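Local coordinates for putative OmpA family lipoprotein (Burkholderia cenocepacia, PDB 5LKW), which binds diaminopimelic acid, a building block of peptidoglycan, through its OmpA-like domain and, as part of the Tol-Pal system, is thought to maintain outer membrane integrity, at residues Ile18-Val27 and Leu68-Arg78. Numbering follows the deposited sequence.
With API (2,6-diaminopimelic acid), chain C.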
loop_
_atom_site.group_PDB
_atom_site.type_symbol
_atom_site.label_atom_id
_atom_site.label_comp_id
_atom_site.label_asym_id
_atom_site.label_seq_id
_atom_site.Cartn_x
_atom_site.Cartn_y
_atom_site.Cartn_z
ATOM N N ILE A 18 4.166 -1.768 -0.630
ATOM C CA ILE A 18 4.354 -1.808 -2.084
ATOM C C ILE A 18 5.051 -0.483 -2.419
ATOM O O ILE A 18 4.588 0.554 -2.046
ATOM C CB ILE A 18 3.000 -1.908 -2.872
ATOM C CG1 ILE A 18 2.291 -3.234 -2.632
ATOM C CG2 ILE A 18 3.218 -1.781 -4.365
ATOM C CD1 ILE A 18 1.815 -3.424 -1.224
ATOM N N TYR A 19 6.159 -0.542 -3.137
ATOM C CA TYR A 19 6.883 0.651 -3.593
ATOM C C TYR A 19 6.700 0.986 -5.068
ATOM O O TYR A 19 6.433 0.098 -5.908
ATOM C CB TYR A 19 8.356 0.421 -3.341
ATOM C CG TYR A 19 8.651 0.295 -1.863
ATOM C CD1 TYR A 19 9.056 1.437 -1.094
ATOM C CD2 TYR A 19 8.504 -0.937 -1.231
ATOM C CE1 TYR A 19 9.406 1.316 0.263
ATOM C CE2 TYR A 19 8.853 -1.091 0.145
ATOM C CZ TYR A 19 9.310 0.034 0.877
ATOM O OH TYR A 19 9.607 -0.157 2.234
ATOM N N PHE A 20 6.819 2.277 -5.373
ATOM C CA PHE A 20 6.485 2.804 -6.676
ATOM C C PHE A 20 7.653 3.611 -7.295
ATOM O O PHE A 20 8.461 4.232 -6.593
ATOM C CB PHE A 20 5.220 3.721 -6.576
ATOM C CG PHE A 20 3.968 2.990 -6.164
ATOM C CD1 PHE A 20 3.066 2.484 -7.121
ATOM C CD2 PHE A 20 3.686 2.822 -4.797
ATOM C CE1 PHE A 20 1.848 1.768 -6.678
ATOM C CE2 PHE A 20 2.566 2.176 -4.368
ATOM C CZ PHE A 20 1.653 1.590 -5.308
ATOM N N ASP A 21 7.703 3.641 -8.622
ATOM C CA ASP A 21 8.612 4.527 -9.321
ATOM C C ASP A 21 8.188 5.995 -9.212
ATOM O O ASP A 21 7.052 6.326 -8.849
ATOM C CB ASP A 21 8.695 4.134 -10.794
ATOM C CG ASP A 21 9.470 2.883 -10.982
ATOM O OD1 ASP A 21 10.073 2.402 -9.987
ATOM O OD2 ASP A 21 9.467 2.415 -12.115
ATOM N N PHE A 22 9.121 6.863 -9.569
ATOM C CA PHE A 22 8.928 8.277 -9.468
ATOM C C PHE A 22 7.679 8.632 -10.255
ATOM O O PHE A 22 7.553 8.249 -11.422
ATOM C CB PHE A 22 10.199 8.939 -10.018
ATOM C CG PHE A 22 9.980 10.204 -10.769
ATOM C CD1 PHE A 22 10.093 11.439 -10.122
ATOM C CD2 PHE A 22 9.764 10.172 -12.165
ATOM C CE1 PHE A 22 9.932 12.646 -10.849
ATOM C CE2 PHE A 22 9.589 11.343 -12.890
ATOM C CZ PHE A 22 9.665 12.592 -12.233
ATOM N N ASP A 23 6.749 9.332 -9.610
ATOM C CA ASP A 23 5.573 9.790 -10.285
ATOM C C ASP A 23 4.674 8.622 -10.760
ATOM O O ASP A 23 3.728 8.816 -11.527
ATOM C CB ASP A 23 6.020 10.642 -11.484
ATOM C CG ASP A 23 5.393 11.986 -11.519
ATOM O OD1 ASP A 23 4.503 12.280 -10.661
ATOM O OD2 ASP A 23 5.830 12.766 -12.412
ATOM N N SER A 24 4.907 7.412 -10.287
ATOM C CA SER A 24 4.051 6.335 -10.747
ATOM C C SER A 24 3.109 5.791 -9.681
ATOM O O SER A 24 3.441 5.726 -8.490
ATOM C CB SER A 24 4.905 5.238 -11.381
ATOM O OG SER A 24 4.198 4.009 -11.595
ATOM N N TYR A 25 1.914 5.417 -10.122
ATOM C CA TYR A 25 1.076 4.527 -9.338
ATOM C C TYR A 25 0.904 3.140 -9.909
ATOM O O TYR A 25 -0.039 2.477 -9.507
ATOM C CB TYR A 25 -0.278 5.158 -8.990
ATOM C CG TYR A 25 -1.062 5.629 -10.189
ATOM C CD1 TYR A 25 -1.987 4.796 -10.814
ATOM C CD2 TYR A 25 -0.887 6.910 -10.688
ATOM C CE1 TYR A 25 -2.707 5.225 -11.945
ATOM C CE2 TYR A 25 -1.594 7.350 -11.798
ATOM C CZ TYR A 25 -2.516 6.508 -12.424
ATOM O OH TYR A 25 -3.225 6.969 -13.519
ATOM N N SER A 26 1.799 2.676 -10.814
ATOM C CA SER A 26 1.736 1.282 -11.296
ATOM C C SER A 26 2.231 0.312 -10.242
ATOM O O SER A 26 3.377 0.437 -9.764
ATOM C CB SER A 26 2.625 1.030 -12.510
ATOM O OG SER A 26 2.442 2.061 -13.460
ATOM N N VAL A 27 1.436 -0.703 -9.989
ATOM C CA VAL A 27 1.835 -1.808 -9.121
ATOM C C VAL A 27 2.565 -2.772 -10.001
ATOM O O VAL A 27 1.955 -3.431 -10.821
ATOM C CB VAL A 27 0.639 -2.509 -8.417
ATOM C CG1 VAL A 27 1.088 -3.731 -7.629
ATOM C CG2 VAL A 27 -0.042 -1.547 -7.534
ATOM N N LEU A 68 -1.606 11.783 -5.974
ATOM C CA LEU A 68 -0.723 10.658 -6.251
ATOM C C LEU A 68 -0.842 9.551 -5.163
ATOM O O LEU A 68 -1.046 8.347 -5.466
ATOM C CB LEU A 68 0.731 11.171 -6.403
ATOM C CG LEU A 68 1.791 10.073 -6.618
ATOM C CD1 LEU A 68 1.400 9.176 -7.809
ATOM C CD2 LEU A 68 3.159 10.724 -6.861
ATOM N N GLY A 69 -0.719 9.929 -3.906
ATOM C CA GLY A 69 -0.908 8.934 -2.833
ATOM C C GLY A 69 -2.234 8.179 -2.972
ATOM O O GLY A 69 -2.269 6.987 -2.788
ATOM N N GLN A 70 -3.332 8.888 -3.281
ATOM C CA GLN A 70 -4.647 8.250 -3.457
ATOM C C GLN A 70 -4.608 7.198 -4.544
ATOM O O GLN A 70 -5.076 6.055 -4.360
ATOM C CB GLN A 70 -5.795 9.299 -3.661
ATOM C CG GLN A 70 -7.193 8.694 -3.606
ATOM C CD GLN A 70 -7.538 7.968 -2.290
ATOM O OE1 GLN A 70 -7.211 8.424 -1.209
ATOM N NE2 GLN A 70 -8.279 6.862 -2.396
ATOM N N LYS A 71 -4.006 7.548 -5.664
ATOM C CA LYS A 71 -3.947 6.653 -6.807
ATOM C C LYS A 71 -3.121 5.395 -6.501
ATOM O O LYS A 71 -3.487 4.267 -6.879
ATOM C CB LYS A 71 -3.420 7.419 -8.021
ATOM C CG LYS A 71 -4.543 8.150 -8.843
ATOM C CD LYS A 71 -3.929 8.992 -9.952
ATOM C CE LYS A 71 -4.919 9.225 -11.155
ATOM N NZ LYS A 71 -6.263 9.583 -10.587
ATOM N N ARG A 72 -2.024 5.577 -5.775
ATOM C CA ARG A 72 -1.246 4.431 -5.200
ATOM C C ARG A 72 -2.114 3.515 -4.287
ATOM O O ARG A 72 -2.096 2.289 -4.401
ATOM C CB ARG A 72 -0.032 4.989 -4.440
ATOM C CG ARG A 72 0.985 5.668 -5.375
ATOM C CD ARG A 72 2.268 6.151 -4.708
ATOM N NE ARG A 72 3.274 6.464 -5.738
ATOM C CZ ARG A 72 4.242 7.384 -5.631
ATOM N NH1 ARG A 72 4.426 8.118 -4.525
ATOM N NH2 ARG A 72 5.058 7.562 -6.641
ATOM N N ALA A 73 -2.907 4.090 -3.402
ATOM C CA ALA A 73 -3.679 3.214 -2.503
ATOM C C ALA A 73 -4.744 2.421 -3.323
ATOM O O ALA A 73 -5.030 1.218 -3.034
ATOM C CB ALA A 73 -4.281 4.019 -1.337
ATOM N N GLU A 74 -5.236 3.059 -4.377
ATOM C CA GLU A 74 -6.329 2.560 -5.223
ATOM C C GLU A 74 -5.823 1.485 -6.150
ATOM O O GLU A 74 -6.477 0.434 -6.293
ATOM C CB GLU A 74 -7.028 3.693 -5.992
ATOM C CG GLU A 74 -7.916 4.560 -5.070
ATOM C CD GLU A 74 -8.621 5.741 -5.767
ATOM O OE1 GLU A 74 -8.226 6.136 -6.905
ATOM O OE2 GLU A 74 -9.551 6.291 -5.120
ATOM N N ALA A 75 -4.634 1.727 -6.736
ATOM C CA ALA A 75 -3.882 0.700 -7.444
ATOM C C ALA A 75 -3.713 -0.630 -6.646
ATOM O O ALA A 75 -3.877 -1.715 -7.198
ATOM C CB ALA A 75 -2.531 1.271 -7.942
ATOM N N VAL A 76 -3.406 -0.558 -5.348
ATOM C CA VAL A 76 -3.255 -1.748 -4.499
ATOM C C VAL A 76 -4.641 -2.407 -4.203
ATOM O O VAL A 76 -4.800 -3.624 -4.309
ATOM C CB VAL A 76 -2.533 -1.394 -3.175
ATOM C CG1 VAL A 76 -2.532 -2.585 -2.211
ATOM C CG2 VAL A 76 -1.070 -0.832 -3.431
ATOM N N ARG A 77 -5.592 -1.598 -3.801
ATOM C CA ARG A 77 -7.005 -2.034 -3.577
ATOM C C ARG A 77 -7.534 -2.731 -4.824
ATOM O O ARG A 77 -8.012 -3.858 -4.757
ATOM C CB ARG A 77 -7.895 -0.836 -3.164
ATOM C CG ARG A 77 -9.401 -1.221 -2.862
ATOM C CD ARG A 77 -10.331 -0.023 -2.882
ATOM N NE ARG A 77 -10.357 0.482 -4.254
ATOM C CZ ARG A 77 -10.704 1.707 -4.639
ATOM N NH1 ARG A 77 -11.097 2.630 -3.763
ATOM N NH2 ARG A 77 -10.637 2.003 -5.936
ATOM N N ARG A 78 -7.355 -2.091 -5.977
ATOM C CA ARG A 78 -7.782 -2.639 -7.250
ATOM C C ARG A 78 -7.159 -4.004 -7.549
ATOM O O ARG A 78 -7.855 -4.954 -7.968
ATOM C CB ARG A 78 -7.457 -1.634 -8.363
ATOM C CG ARG A 78 -7.335 -2.245 -9.745
ATOM C CD ARG A 78 -7.458 -1.181 -10.842
ATOM N NE ARG A 78 -6.182 -0.517 -11.057
ATOM C CZ ARG A 78 -5.877 0.723 -10.659
ATOM N NH1 ARG A 78 -6.760 1.485 -10.014
ATOM N NH2 ARG A 78 -4.661 1.198 -10.916
HETATM C C API C . 6.351 10.731 -6.102
HETATM C CA API C . 6.451 12.188 -6.487
HETATM C C3 API C . 7.664 12.633 -7.304
HETATM C C4 API C . 7.536 14.145 -7.581
HETATM C C5 API C . 7.711 14.554 -9.055
HETATM C C6 API C . 7.405 16.036 -9.342
HETATM O O API C . 6.105 10.527 -4.921
HETATM O OXT API C . 6.481 9.756 -6.877
HETATM N N API C . 6.495 12.921 -5.223
HETATM O O HOH W 1 -1.979 1.187 -11.433
#
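Phe20 presents one ring face to the aliphatic part of Arg72: CG of Arg72 stands 3.8 Å from the Phe20 ring centroid and 5° off its normal, a CH-pi contact, while CG2 of Val76 meets the ring edge. On the Arg72 guanidinium, CD2 of Leu68 rests over one face, and carbonyl O of Ser24 lies at the edge, in plane. That oxygen accepts two bonds side-on, from Arg72 NE at 2.9 Å and from Arg72 NH2 at 3.1 Å; the straighter is the one from NE (154°). The extended Arg72 chain also brings its two terminal nitrogens to the ligand carboxylate, NH2 reaching API OXT at 2.6 Å and NH1, which also bonds Asn55 O, reaching API O at 3.0 Å. The backbone N of Asp23, in the type II turn Asp21–Ser24, donates to API OXT at 2.8 Å, so turn and helix hold one carboxylate oxygen together, as in the diaminopimelate sites of other OmpA-like domains. Tyr25 lays a ring face on Lys71, whose CD is 3.9 Å from the Tyr25 centroid and 30° off its normal; Leu68 CD1 sits at the ring edge. Farther along, Val27 CG2 packs on Ala75 CB. The loop after edge strand 17-19 thus runs along helix 62-82; strand 115-120 pairs with 17-19 and touches Phe20 and Val76 through Ala116, while Ala73 and Val76 rest on Ile52 of strand 50-55.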